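Local atomic coordinates of lasso peptide isopeptidase AtxE2 (Asticcacaulis excentricus, PDB entry 5TXE), a protein that hydrolyses the isopeptide bond of the lasso peptides astexin-2 and astexin-3, converting the threaded knots into linear peptides. Residues F110-S115 with N121-A126; F543-T548 with R658-D663; C363-A368 with R373-N378; I229-L234 with A250-K255. The protein carries 1 engineered substitution. One frame throughout, in Å; residues are numbered along the deposited sequence.

Interaction 1 of 4, residues F110-S115 with N121-A126; sequences FWTIPS and NAPSGA
Phe110 and Pro123 meet at one end of this loop-on-loop contact, CB to CB at 4.1 Å. The Phe110 ring (CG anti to the carbonyl carbon, chi1 -71°) runs past the proline, bringing CE1 to 3.8 Å from Gly125 O, which lies in the ring plane at its edge; the rings of His637 and Trp641 also pack edge-to-face with Phe110. Thr112 CG2 lies alongside the same proline. Of the Trp111 side chain, mainly CB meets the facing loop, at Ala126 O, because CG stands anti to the backbone N (chi1 -170°) and the indole leads off to pack on an apolar side chain of the bound peptide. At the far end Ser115 CB touches Asn121 CB at 3.7 Å.

Two nearly straight backbone bonds close the ends, Trp111 N to Ala126 O and Asn121 N to Ile113 O, both 2.9 Å. Between them waters intervene: one donates to both Trp111 O and Ala126 O and accepts from Gly125 N. Ser124 OG accepts from Ala126 N at 3.1 Å, an ST turn. The geometry is consistent with this hydrated pairing setting Ser124 OG and Asn121 ND2, which both bond the peptide backbone, near His638, the probable charge-relay histidine.

Interaction 2 of 4, residues F543-T548 with R658-D663; sequences FAAAVT and RFWLMD
Leu661, near the end of helix 643-662, reaches Ala544 and Ala545, at the start of strand 545-548, with a single methyl. Its CB leaves the helix across the line of approach rather than straight at the strand, and with CG anti to the carbonyl carbon (chi1 -54°) the branch point swings towards the 543-548 segment. From CG the two methyls diverge. CD2 settles against Ala544 CB at 3.8 Å and against Ala545 CB at 4.1 Å, bridging two successive alanines, whereas CD1 takes no part in this contact.

One residue earlier on the helix, Trp660 approaches the same Ala545 methyl through its CB, at 4.0 Å. Its indole rises beside the helix, with Phe659 CD2 lying 3.6 Å above the plane of that ring and over its centre; Trp656 adds an edge-to-face partner. Ala545 CB is therefore touched by two successive helix residues, through a methylene of Trp660 and a methyl of Leu661.

No hydrogen bond links the two segments, and the contact is purely apolar and small, burying 134 Å² in all. The backbone of the strand is paired instead with its neighbours in the sheet, Ala545 with Leu523 and Ala546 with Leu603. A helix packed on a face of a largely parallel sheet is the layered arrangement of the alpha/beta-hydrolase fold, here in the prolyl oligopeptidase family domain, with two alanines supplying the strand side.

Interaction 3 of 4, residues C363-A368 with R373-N378; sequences CAQESA and RLVTLN
Gln365 and Arg373 face each other across a tight antiparallel pairing, bound through both main chain and side chain. The backbone bonds come first: Cys363 and Val375 exchange two, Cys363 N to Val375 O at 3.0 Å and almost straight, and Gln365 and Arg373 exchange two more, with Gln365 N only 2.7 Å from Arg373 O. Between these hydrogen-bonded pairs sits the non-hydrogen-bonded pair Ala364 and Leu374, where Ala364 CA makes a CA-H...O contact of 3.1 Å to Arg373 O.

Among side chains, one oxygen takes two bonds. Gln365 OE1 receives Arg373 NE and NH2, each at 2.8 Å, and lies in the guanidinium plane; NE arrives nearly along the C=O axis, whereas NH2 sits above the amide's carbonyl plane. Arg373 CG lies between the backbone N and the carbonyl carbon (chi1 62°), and the chain then extends beside Gln365. A leucine in place of Arg373 would probably leave Gln365 OE1 without either donor and its amide freer to turn.

Apolar contacts are modest: Gln365 CB rests on Val375 CG1, and Ala364 CB on Leu374 CD1. With Cys363 also tied by a disulfide to Cys354, the strand is fixed on both flanks of its blade-like four-stranded sheet, and the buried amide oxygen is satisfied by a charged donor.

Interaction 4 of 4, residues I229-L234 with A250-K255; sequences IVYQVL and ARLREK
Tyr231 projects from strand 230-235 towards Leu252 and Arg253 of helix 246-253, which packs against a four-stranded antiparallel sheet of the kind that forms the blades of a beta-propeller. With CG anti to the carbonyl carbon (chi1 -58°), the phenol extends from the strand to the helix and meets these two consecutive residues with different parts of its rim.

Leu252 comes first. Its CG lies anti to the backbone N, which carries the isobutyl group towards the sheet, and CD2 meets Tyr231 CD1 at 4.0 Å, near the ring plane and at its edge. The two side chains cross at a slant, and Leu252 reaches further to Asp175 and Gln177 of strand 173-178.

Arg253 takes the hydroxyl end. Its chain, extended from CG to NE, runs at about a right angle to the phenol, and ring and guanidinium planes stand 84° apart. Even so, NH1 lies near the plane of the tyrosine ring, and OH near that of the guanidinium. A valine in place of Tyr231 would probably open a gap beside Leu252 CD2 and take away the hydroxyl that Arg253 NH1 approaches. Ile229 CD1 approaches the same nitrogen at 4.3 Å. The one hydrogen bond between the segments, Arg253 NH1 to Tyr231 OH, is modelled at 2.5 Å, too short to be taken at face value, and is bent to 125° at the hydrogen, leaving its exact geometry doubtful.

Overall arrangement
The four contacts hold separate elements and none touches another. Interaction 3 is the buried one, a strand pair within a single sheet whose chemistry is dominated by backbone bonds and a charged grip on an amide. Interactions 2 and 4 both set a helix against a strand, yet differ: interaction 2 is wholly apolar and belongs to the hydrolase domain, whereas interaction 4 adds a polar contact, of doubtful geometry, at an exposed arginine. Their centres lie 52 Å apart, on opposite sides of the chain's centre. Interaction 1, nearest that centre, joins irregular loops through water and borders the bound peptide; it comes within about 7 Å of interaction 4 at the nearest atoms.

Interaction 1 of 4, residues F110-S115 with N121-A126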
loop_
_atom_site.group_PDB
_atom_site.type_symbol
_atom_site.label_atom_id
_atom_site.label_comp_id
_atom_site.label_asym_id
_atom_site.label_seq_id
_atom_site.Cartn_x
_atom_site.Cartn_y
_atom_site.Cartn_z
ATOM N N PHE A 110 9.945 0.960 -9.733
ATOM C CA PHE A 110 9.094 0.006 -9.066
ATOM C C PHE A 110 9.756 -0.571 -7.803
ATOM O O PHE A 110 10.931 -0.881 -7.810
ATOM C CB PHE A 110 8.739 -1.138 -10.000
ATOM C CG PHE A 110 7.791 -0.742 -11.084
ATOM C CD1 PHE A 110 6.514 -0.317 -10.789
ATOM C CD2 PHE A 110 8.187 -0.796 -12.429
ATOM C CE1 PHE A 110 5.622 0.091 -11.784
ATOM C CE2 PHE A 110 7.313 -0.398 -13.434
ATOM C CZ PHE A 110 6.031 0.057 -13.095
ATOM N N TRP A 111 8.960 -0.782 -6.774
ATOM C CA TRP A 111 9.403 -1.539 -5.624
ATOM C C TRP A 111 9.369 -3.000 -5.986
ATOM O O TRP A 111 8.312 -3.514 -6.306
ATOM C CB TRP A 111 8.430 -1.265 -4.468
ATOM C CG TRP A 111 8.845 -1.786 -3.112
ATOM C CD1 TRP A 111 9.925 -2.577 -2.807
ATOM C CD2 TRP A 111 8.156 -1.551 -1.875
ATOM N NE1 TRP A 111 9.930 -2.844 -1.457
ATOM C CE2 TRP A 111 8.858 -2.226 -0.872
ATOM C CE3 TRP A 111 7.001 -0.831 -1.526
ATOM C CZ2 TRP A 111 8.494 -2.140 0.474
ATOM C CZ3 TRP A 111 6.609 -0.792 -0.203
ATOM C CH2 TRP A 111 7.361 -1.443 0.783
ATOM N N THR A 112 10.508 -3.674 -5.994
ATOM C CA THR A 112 10.538 -5.095 -6.294
ATOM C C THR A 112 11.286 -5.804 -5.215
ATOM O O THR A 112 12.143 -5.222 -4.571
ATOM C CB THR A 112 11.243 -5.444 -7.660
ATOM O OG1 THR A 112 12.591 -4.970 -7.700
ATOM C CG2 THR A 112 10.463 -4.868 -8.827
ATOM N N ILE A 113 10.938 -7.060 -4.988
ATOM C CA ILE A 113 11.631 -7.919 -4.008
ATOM C C ILE A 113 11.688 -9.368 -4.501
ATOM O O ILE A 113 10.906 -9.762 -5.406
ATOM C CB ILE A 113 10.886 -7.957 -2.633
ATOM C CG1 ILE A 113 9.442 -8.456 -2.792
ATOM C CG2 ILE A 113 10.892 -6.616 -1.932
ATOM C CD1 ILE A 113 8.820 -8.946 -1.465
ATOM N N PRO A 114 12.574 -10.182 -3.905
ATOM C CA PRO A 114 12.505 -11.615 -4.099
ATOM C C PRO A 114 11.248 -12.130 -3.405
ATOM O O PRO A 114 10.884 -11.611 -2.386
ATOM C CB PRO A 114 13.734 -12.146 -3.368
ATOM C CG PRO A 114 14.629 -10.977 -3.153
ATOM C CD PRO A 114 13.714 -9.780 -3.060
ATOM N N SER A 115 10.598 -13.124 -3.988
ATOM C CA SER A 115 9.456 -13.830 -3.391
ATOM C C SER A 115 9.335 -15.197 -4.049
ATOM O O SER A 115 9.629 -15.347 -5.252
ATOM C CB SER A 115 8.139 -13.139 -3.660
ATOM O OG SER A 115 8.055 -11.876 -3.013
ATOM N N ASN A 121 10.187 -10.927 -7.945
ATOM C CA ASN A 121 8.812 -11.258 -8.233
ATOM C C ASN A 121 8.273 -10.197 -9.215
ATOM O O ASN A 121 8.881 -9.157 -9.388
ATOM C CB ASN A 121 8.020 -11.277 -6.911
ATOM C CG ASN A 121 6.657 -11.982 -7.016
ATOM O OD1 ASN A 121 6.449 -12.858 -7.864
ATOM N ND2 ASN A 121 5.713 -11.581 -6.141
ATOM N N ALA A 122 7.129 -10.434 -9.834
ATOM C CA ALA A 122 6.517 -9.353 -10.592
ATOM C C ALA A 122 6.285 -8.122 -9.666
ATOM O O ALA A 122 5.947 -8.282 -8.525
ATOM C CB ALA A 122 5.213 -9.808 -11.203
ATOM N N PRO A 123 6.504 -6.913 -10.169
ATOM C CA PRO A 123 6.244 -5.715 -9.400
ATOM C C PRO A 123 4.769 -5.591 -9.002
ATOM O O PRO A 123 3.897 -5.891 -9.802
ATOM C CB PRO A 123 6.582 -4.589 -10.340
ATOM C CG PRO A 123 7.256 -5.169 -11.512
ATOM C CD PRO A 123 6.969 -6.629 -11.544
ATOM N N SER A 124 4.503 -5.191 -7.758
ATOM C CA SER A 124 3.147 -4.954 -7.330
ATOM C C SER A 124 2.620 -3.785 -8.160
ATOM O O SER A 124 1.444 -3.693 -8.403
ATOM C CB SER A 124 3.118 -4.634 -5.847
ATOM O OG SER A 124 3.697 -3.337 -5.665
ATOM N N GLY A 125 3.529 -2.889 -8.563
ATOM C CA GLY A 125 3.201 -1.631 -9.227
ATOM C C GLY A 125 3.414 -0.399 -8.361
ATOM O O GLY A 125 3.341 0.751 -8.840
ATOM N N ALA A 126 3.631 -0.622 -7.077
ATOM C CA ALA A 126 3.905 0.478 -6.178
ATOM C C ALA A 126 5.326 1.003 -6.439
ATOM O O ALA A 126 6.228 0.248 -6.753
ATOM C CB ALA A 126 3.827 -0.015 -4.751
HETATM O O HOH W 1 6.349 -2.429 -7.784
HETATM O O HOH W 2 6.453 -5.090 -5.142
HETATM O O HOH W 3 8.809 -7.619 -6.817
HETATM O O HOH W 4 6.407 -9.642 -4.043
#

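Interaction 2 of 4, residues F543-T548 with R658-D663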
loop_
_atom_site.group_PDB
_atom_site.type_symbol
_atom_site.label_atom_id
_atom_site.label_comp_id
_atom_site.label_asym_id
_atom_site.label_seq_id
_atom_site.Cartn_x
_atom_site.Cartn_y
_atom_site.Cartn_z
ATOM N N PHE A 543 -25.738 -6.545 -3.429
ATOM C CA PHE A 543 -25.056 -5.537 -4.272
ATOM C C PHE A 543 -25.701 -5.333 -5.613
ATOM O O PHE A 543 -25.931 -6.260 -6.324
ATOM C CB PHE A 543 -23.593 -5.946 -4.383
ATOM C CG PHE A 543 -22.953 -6.082 -3.042
ATOM C CD1 PHE A 543 -22.706 -4.958 -2.286
ATOM C CD2 PHE A 543 -22.640 -7.283 -2.538
ATOM C CE1 PHE A 543 -22.136 -5.057 -1.058
ATOM C CE2 PHE A 543 -22.079 -7.391 -1.295
ATOM C CZ PHE A 543 -21.822 -6.271 -0.570
ATOM N N ALA A 544 -25.992 -4.105 -5.983
ATOM C CA ALA A 544 -26.634 -3.871 -7.244
ATOM C C ALA A 544 -25.646 -3.589 -8.411
ATOM O O ALA A 544 -26.077 -3.497 -9.581
ATOM C CB ALA A 544 -27.569 -2.706 -7.109
ATOM N N ALA A 545 -24.376 -3.362 -8.092
ATOM C CA ALA A 545 -23.315 -3.137 -9.122
ATOM C C ALA A 545 -21.947 -3.284 -8.492
ATOM O O ALA A 545 -21.813 -3.106 -7.260
ATOM C CB ALA A 545 -23.472 -1.790 -9.770
ATOM N N ALA A 546 -20.966 -3.696 -9.289
ATOM C CA ALA A 546 -19.633 -3.883 -8.777
ATOM C C ALA A 546 -18.562 -3.535 -9.789
ATOM O O ALA A 546 -18.818 -3.552 -11.007
ATOM C CB ALA A 546 -19.464 -5.282 -8.265
ATOM N N VAL A 547 -17.386 -3.174 -9.261
ATOM C CA VAL A 547 -16.201 -2.951 -10.001
ATOM C C VAL A 547 -15.081 -3.679 -9.296
ATOM O O VAL A 547 -15.019 -3.667 -8.077
ATOM C CB VAL A 547 -15.860 -1.474 -10.088
ATOM C CG1 VAL A 547 -14.551 -1.284 -10.855
ATOM C CG2 VAL A 547 -16.982 -0.726 -10.812
ATOM N N THR A 548 -14.218 -4.362 -10.060
ATOM C CA THR A 548 -13.022 -5.006 -9.510
ATOM C C THR A 548 -11.826 -4.723 -10.426
ATOM O O THR A 548 -12.007 -4.514 -11.617
ATOM C CB THR A 548 -13.255 -6.507 -9.307
ATOM O OG1 THR A 548 -12.110 -7.074 -8.737
ATOM C CG2 THR A 548 -13.454 -7.273 -10.613
ATOM N N ARG A 658 -22.891 5.675 -11.679
ATOM C CA ARG A 658 -23.971 6.590 -12.060
ATOM C C ARG A 658 -24.982 5.925 -12.973
ATOM O O ARG A 658 -26.194 6.148 -12.838
ATOM C CB ARG A 658 -23.458 7.836 -12.750
ATOM C CG ARG A 658 -22.731 8.760 -11.816
ATOM C CD ARG A 658 -22.281 10.060 -12.513
ATOM N NE ARG A 658 -23.420 10.931 -12.718
ATOM C CZ ARG A 658 -23.766 11.536 -13.850
ATOM N NH1 ARG A 658 -23.024 11.476 -14.954
ATOM N NH2 ARG A 658 -24.868 12.263 -13.847
ATOM N N PHE A 659 -24.500 5.084 -13.889
ATOM C CA PHE A 659 -25.366 4.411 -14.824
ATOM C C PHE A 659 -26.260 3.401 -14.099
ATOM O O PHE A 659 -27.469 3.429 -14.281
ATOM C CB PHE A 659 -24.559 3.747 -15.980
ATOM C CG PHE A 659 -25.402 2.983 -16.995
ATOM C CD1 PHE A 659 -25.978 3.617 -18.045
ATOM C CD2 PHE A 659 -25.613 1.637 -16.850
ATOM C CE1 PHE A 659 -26.779 2.919 -18.942
ATOM C CE2 PHE A 659 -26.365 0.929 -17.750
ATOM C CZ PHE A 659 -26.946 1.566 -18.796
ATOM N N TRP A 660 -25.684 2.503 -13.310
ATOM C CA TRP A 660 -26.445 1.440 -12.748
ATOM C C TRP A 660 -27.151 1.815 -11.498
ATOM O O TRP A 660 -28.204 1.241 -11.230
ATOM C CB TRP A 660 -25.589 0.262 -12.420
ATOM C CG TRP A 660 -24.967 -0.364 -13.632
ATOM C CD1 TRP A 660 -23.672 -0.253 -14.040
ATOM C CD2 TRP A 660 -25.612 -1.243 -14.544
ATOM N NE1 TRP A 660 -23.466 -1.037 -15.158
ATOM C CE2 TRP A 660 -24.654 -1.642 -15.488
ATOM C CE3 TRP A 660 -26.924 -1.722 -14.655
ATOM C CZ2 TRP A 660 -24.951 -2.492 -16.523
ATOM C CZ3 TRP A 660 -27.230 -2.564 -15.689
ATOM C CH2 TRP A 660 -26.237 -2.937 -16.625
ATOM N N LEU A 661 -26.602 2.732 -10.696
ATOM C CA LEU A 661 -27.232 3.082 -9.428
ATOM C C LEU A 661 -28.018 4.366 -9.449
ATOM O O LEU A 661 -28.807 4.544 -8.562
ATOM C CB LEU A 661 -26.223 3.189 -8.295
ATOM C CG LEU A 661 -25.338 1.981 -8.075
ATOM C CD1 LEU A 661 -24.340 2.272 -6.961
ATOM C CD2 LEU A 661 -26.063 0.705 -7.755
ATOM N N MET A 662 -27.792 5.267 -10.420
ATOM C CA MET A 662 -28.579 6.487 -10.577
ATOM C C MET A 662 -29.345 6.562 -11.898
ATOM O O MET A 662 -30.107 7.493 -12.063
ATOM C CB MET A 662 -27.685 7.742 -10.467
ATOM C CG MET A 662 -27.079 7.980 -9.082
ATOM S SD MET A 662 -25.929 9.329 -9.149
ATOM C CE MET A 662 -25.464 9.578 -7.473
ATOM N N ASP A 663 -29.181 5.589 -12.810
ATOM C CA ASP A 663 -29.790 5.629 -14.137
ATOM C C ASP A 663 -29.426 6.925 -14.867
ATOM O O ASP A 663 -30.224 7.475 -15.571
ATOM C CB ASP A 663 -31.315 5.421 -14.029
ATOM C CG ASP A 663 -31.697 4.062 -13.350
ATOM O OD1 ASP A 663 -30.971 3.045 -13.521
ATOM O OD2 ASP A 663 -32.725 4.021 -12.638
#

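Interaction 3 of 4, residues C363-A368 with R373-N378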
loop_
_atom_site.group_PDB
_atom_site.type_symbol
_atom_site.label_atom_id
_atom_site.label_comp_id
_atom_site.label_asym_id
_atom_site.label_seq_id
_atom_site.Cartn_x
_atom_site.Cartn_y
_atom_site.Cartn_z
ATOM N N CYS A 363 7.795 14.342 10.763
ATOM C CA CYS A 363 7.006 13.221 10.227
ATOM C C CYS A 363 6.305 13.533 8.901
ATOM O O CYS A 363 5.945 14.683 8.635
ATOM C CB CYS A 363 5.879 12.888 11.204
ATOM S SG CYS A 363 6.442 12.473 12.853
ATOM N N ALA A 364 6.030 12.506 8.103
ATOM C CA ALA A 364 4.944 12.644 7.153
ATOM C C ALA A 364 3.663 12.356 7.902
ATOM O O ALA A 364 3.661 11.575 8.833
ATOM C CB ALA A 364 5.108 11.667 5.990
ATOM N N GLN A 365 2.551 12.937 7.462
ATOM C CA GLN A 365 1.281 12.759 8.144
ATOM C C GLN A 365 0.152 12.864 7.142
ATOM O O GLN A 365 0.262 13.592 6.140
ATOM C CB GLN A 365 1.110 13.858 9.188
ATOM C CG GLN A 365 -0.179 13.787 10.009
ATOM C CD GLN A 365 -1.293 14.673 9.484
ATOM O OE1 GLN A 365 -1.064 15.718 8.887
ATOM N NE2 GLN A 365 -2.523 14.278 9.752
ATOM N N GLU A 366 -0.925 12.135 7.399
ATOM C CA GLU A 366 -2.129 12.223 6.583
ATOM C C GLU A 366 -3.350 11.852 7.378
ATOM O O GLU A 366 -3.238 11.194 8.398
ATOM C CB GLU A 366 -2.005 11.340 5.320
ATOM C CG GLU A 366 -1.713 9.919 5.582
ATOM C CD GLU A 366 -1.719 9.092 4.309
ATOM O OE1 GLU A 366 -2.830 8.945 3.743
ATOM O OE2 GLU A 366 -0.656 8.539 3.923
ATOM N N SER A 367 -4.502 12.329 6.923
ATOM C CA SER A 367 -5.746 11.962 7.522
ATOM C C SER A 367 -6.825 12.125 6.472
ATOM O O SER A 367 -6.533 12.482 5.329
ATOM C CB SER A 367 -6.013 12.799 8.790
ATOM O OG SER A 367 -6.317 14.130 8.464
ATOM N N ALA A 368 -8.069 11.898 6.863
ATOM C CA ALA A 368 -9.133 11.660 5.910
ATOM C C ALA A 368 -9.154 12.701 4.830
ATOM O O ALA A 368 -9.314 12.339 3.649
ATOM C CB ALA A 368 -10.490 11.599 6.601
ATOM N N ARG A 373 1.635 15.065 3.913
ATOM C CA ARG A 373 2.456 16.230 4.055
ATOM C C ARG A 373 3.448 16.003 5.173
ATOM O O ARG A 373 3.374 14.992 5.901
ATOM C CB ARG A 373 1.556 17.392 4.420
ATOM C CG ARG A 373 0.871 17.173 5.725
ATOM C CD ARG A 373 0.231 18.414 6.268
ATOM N NE ARG A 373 -0.497 18.062 7.463
ATOM C CZ ARG A 373 -1.221 18.902 8.228
ATOM N NH1 ARG A 373 -1.354 20.197 7.950
ATOM N NH2 ARG A 373 -1.841 18.415 9.287
ATOM N N LEU A 374 4.381 16.927 5.294
ATOM C CA LEU A 374 5.310 16.914 6.414
ATOM C C LEU A 374 4.829 17.856 7.529
ATOM O O LEU A 374 4.306 18.924 7.275
ATOM C CB LEU A 374 6.693 17.327 5.984
ATOM C CG LEU A 374 7.683 16.323 5.393
ATOM C CD1 LEU A 374 7.060 15.036 4.940
ATOM C CD2 LEU A 374 8.500 16.977 4.321
ATOM N N VAL A 375 5.122 17.457 8.752
ATOM C CA VAL A 375 4.582 18.012 9.959
ATOM C C VAL A 375 5.678 17.907 11.001
ATOM O O VAL A 375 6.571 17.041 10.876
ATOM C CB VAL A 375 3.345 17.146 10.229
ATOM C CG1 VAL A 375 3.380 16.304 11.473
ATOM C CG2 VAL A 375 2.062 17.836 9.877
ATOM N N THR A 376 5.689 18.831 11.977
ATOM C CA THR A 376 6.552 18.673 13.180
ATOM C C THR A 376 5.715 18.445 14.399
ATOM O O THR A 376 4.670 19.023 14.567
ATOM C CB THR A 376 7.505 19.874 13.470
ATOM O OG1 THR A 376 6.735 21.053 13.637
ATOM C CG2 THR A 376 8.429 20.121 12.350
ATOM N N LEU A 377 6.148 17.539 15.230
ATOM C CA LEU A 377 5.414 17.238 16.430
ATOM C C LEU A 377 6.301 17.646 17.627
ATOM O O LEU A 377 7.426 17.170 17.771
ATOM C CB LEU A 377 5.106 15.760 16.428
ATOM C CG LEU A 377 3.798 15.297 17.049
ATOM C CD1 LEU A 377 2.656 16.268 16.881
ATOM C CD2 LEU A 377 3.370 14.013 16.393
ATOM N N ASN A 378 5.805 18.537 18.472
ATOM C CA ASN A 378 6.528 18.942 19.680
ATOM C C ASN A 378 6.510 17.827 20.742
ATOM O O ASN A 378 5.458 17.411 21.213
ATOM C CB ASN A 378 5.916 20.244 20.192
ATOM C CG ASN A 378 6.637 20.816 21.409
ATOM O OD1 ASN A 378 7.007 20.110 22.354
ATOM N ND2 ASN A 378 6.782 22.117 21.408
#

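Interaction 4 of 4, residues I229-L234 with A250-K255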
loop_
_atom_site.group_PDB
_atom_site.type_symbol
_atom_site.label_atom_id
_atom_site.label_comp_id
_atom_site.label_asym_id
_atom_site.label_seq_id
_atom_site.Cartn_x
_atom_site.Cartn_y
_atom_site.Cartn_z
ATOM N N ILE A 229 24.179 -10.607 -3.488
ATOM C CA ILE A 229 24.370 -9.198 -3.538
ATOM C C ILE A 229 25.871 -8.903 -3.494
ATOM O O ILE A 229 26.575 -9.527 -2.737
ATOM C CB ILE A 229 23.673 -8.584 -2.348
ATOM C CG1 ILE A 229 22.191 -8.938 -2.403
ATOM C CG2 ILE A 229 23.847 -7.067 -2.363
ATOM C CD1 ILE A 229 21.382 -8.352 -1.245
ATOM N N VAL A 230 26.344 -7.984 -4.340
ATOM C CA VAL A 230 27.750 -7.599 -4.496
ATOM C C VAL A 230 27.866 -6.164 -4.031
ATOM O O VAL A 230 26.932 -5.357 -4.241
ATOM C CB VAL A 230 28.143 -7.760 -5.952
ATOM C CG1 VAL A 230 29.374 -6.984 -6.356
ATOM C CG2 VAL A 230 28.339 -9.218 -6.273
ATOM N N TYR A 231 28.950 -5.868 -3.303
ATOM C CA TYR A 231 29.175 -4.535 -2.690
ATOM C C TYR A 231 30.395 -3.956 -3.326
ATOM O O TYR A 231 31.354 -4.666 -3.507
ATOM C CB TYR A 231 29.394 -4.651 -1.189
ATOM C CG TYR A 231 28.223 -5.322 -0.567
ATOM C CD1 TYR A 231 27.111 -4.580 -0.204
ATOM C CD2 TYR A 231 28.193 -6.727 -0.366
ATOM C CE1 TYR A 231 25.987 -5.202 0.323
ATOM C CE2 TYR A 231 27.067 -7.359 0.161
ATOM C CZ TYR A 231 25.974 -6.581 0.516
ATOM O OH TYR A 231 24.823 -7.109 1.040
ATOM N N GLN A 232 30.371 -2.674 -3.659
ATOM C CA GLN A 232 31.529 -1.998 -4.229
ATOM C C GLN A 232 31.606 -0.609 -3.646
ATOM O O GLN A 232 30.594 -0.066 -3.176
ATOM C CB GLN A 232 31.395 -1.852 -5.762
ATOM C CG GLN A 232 31.368 -3.099 -6.634
ATOM C CD GLN A 232 32.730 -3.447 -7.201
ATOM O OE1 GLN A 232 33.222 -2.842 -8.163
ATOM N NE2 GLN A 232 33.328 -4.446 -6.627
ATOM N N VAL A 233 32.792 -0.014 -3.701
ATOM C CA VAL A 233 33.008 1.322 -3.176
ATOM C C VAL A 233 33.567 2.190 -4.264
ATOM O O VAL A 233 34.490 1.783 -4.967
ATOM C CB VAL A 233 34.023 1.315 -2.014
ATOM C CG1 VAL A 233 34.269 2.731 -1.524
ATOM C CG2 VAL A 233 33.471 0.479 -0.877
ATOM N N LEU A 234 33.025 3.398 -4.366
ATOM C CA LEU A 234 33.471 4.344 -5.319
ATOM C C LEU A 234 34.030 5.554 -4.617
ATOM O O LEU A 234 33.342 6.173 -3.827
ATOM C CB LEU A 234 32.309 4.798 -6.225
ATOM C CG LEU A 234 32.775 5.907 -7.177
ATOM C CD1 LEU A 234 33.265 5.325 -8.466
ATOM C CD2 LEU A 234 31.685 6.933 -7.473
ATOM N N ALA A 250 28.856 -4.140 6.386
ATOM C CA ALA A 250 27.861 -4.058 7.464
ATOM C C ALA A 250 27.271 -2.634 7.614
ATOM O O ALA A 250 26.086 -2.488 7.892
ATOM C CB ALA A 250 28.453 -4.573 8.758
ATOM N N ARG A 251 28.047 -1.571 7.394
ATOM C CA ARG A 251 27.444 -0.187 7.432
ATOM C C ARG A 251 26.315 0.013 6.388
ATOM O O ARG A 251 25.491 0.936 6.492
ATOM C CB ARG A 251 28.476 0.973 7.301
ATOM C CG ARG A 251 28.407 1.970 8.473
ATOM C CD ARG A 251 28.947 3.386 8.277
ATOM N NE ARG A 251 30.365 3.425 7.908
ATOM C CZ ARG A 251 31.018 4.552 7.595
ATOM N NH1 ARG A 251 30.379 5.727 7.593
ATOM N NH2 ARG A 251 32.310 4.508 7.264
ATOM N N LEU A 252 26.303 -0.820 5.351
ATOM C CA LEU A 252 25.228 -0.785 4.388
ATOM C C LEU A 252 24.160 -1.848 4.702
ATOM O O LEU A 252 22.986 -1.549 4.618
ATOM C CB LEU A 252 25.777 -0.919 2.947
ATOM C CG LEU A 252 24.821 -0.736 1.749
ATOM C CD1 LEU A 252 24.210 0.619 1.752
ATOM C CD2 LEU A 252 25.509 -0.920 0.420
ATOM N N ARG A 253 24.579 -3.054 5.067
ATOM C CA ARG A 253 23.697 -4.216 5.277
ATOM C C ARG A 253 22.795 -4.090 6.529
ATOM O O ARG A 253 21.597 -4.385 6.473
ATOM C CB ARG A 253 24.549 -5.485 5.419
ATOM C CG ARG A 253 24.020 -6.674 4.660
ATOM C CD ARG A 253 24.761 -7.980 4.924
ATOM N NE ARG A 253 23.813 -9.079 4.712
ATOM C CZ ARG A 253 23.306 -9.445 3.519
ATOM N NH1 ARG A 253 23.680 -8.845 2.383
ATOM N NH2 ARG A 253 22.419 -10.437 3.440
ATOM N N GLU A 254 23.380 -3.691 7.657
ATOM C CA GLU A 254 22.631 -3.561 8.908
ATOM C C GLU A 254 21.641 -2.396 8.805
ATOM O O GLU A 254 21.998 -1.318 8.375
ATOM C CB GLU A 254 23.561 -3.268 10.100
ATOM C CG GLU A 254 24.387 -4.432 10.653
ATOM C CD GLU A 254 25.255 -3.985 11.840
ATOM O OE1 GLU A 254 24.686 -3.446 12.825
ATOM O OE2 GLU A 254 26.504 -4.152 11.797
ATOM N N LYS A 255 20.407 -2.624 9.203
ATOM C CA LYS A 255 19.439 -1.539 9.379
ATOM C C LYS A 255 19.152 -1.271 10.876
ATOM O O LYS A 255 19.063 -2.188 11.665
ATOM C CB LYS A 255 18.138 -1.897 8.660
ATOM C CG LYS A 255 17.100 -0.774 8.677
ATOM C CD LYS A 255 15.721 -1.277 8.246
ATOM C CE LYS A 255 15.618 -1.275 6.724
ATOM N NZ LYS A 255 14.490 -2.104 6.235
#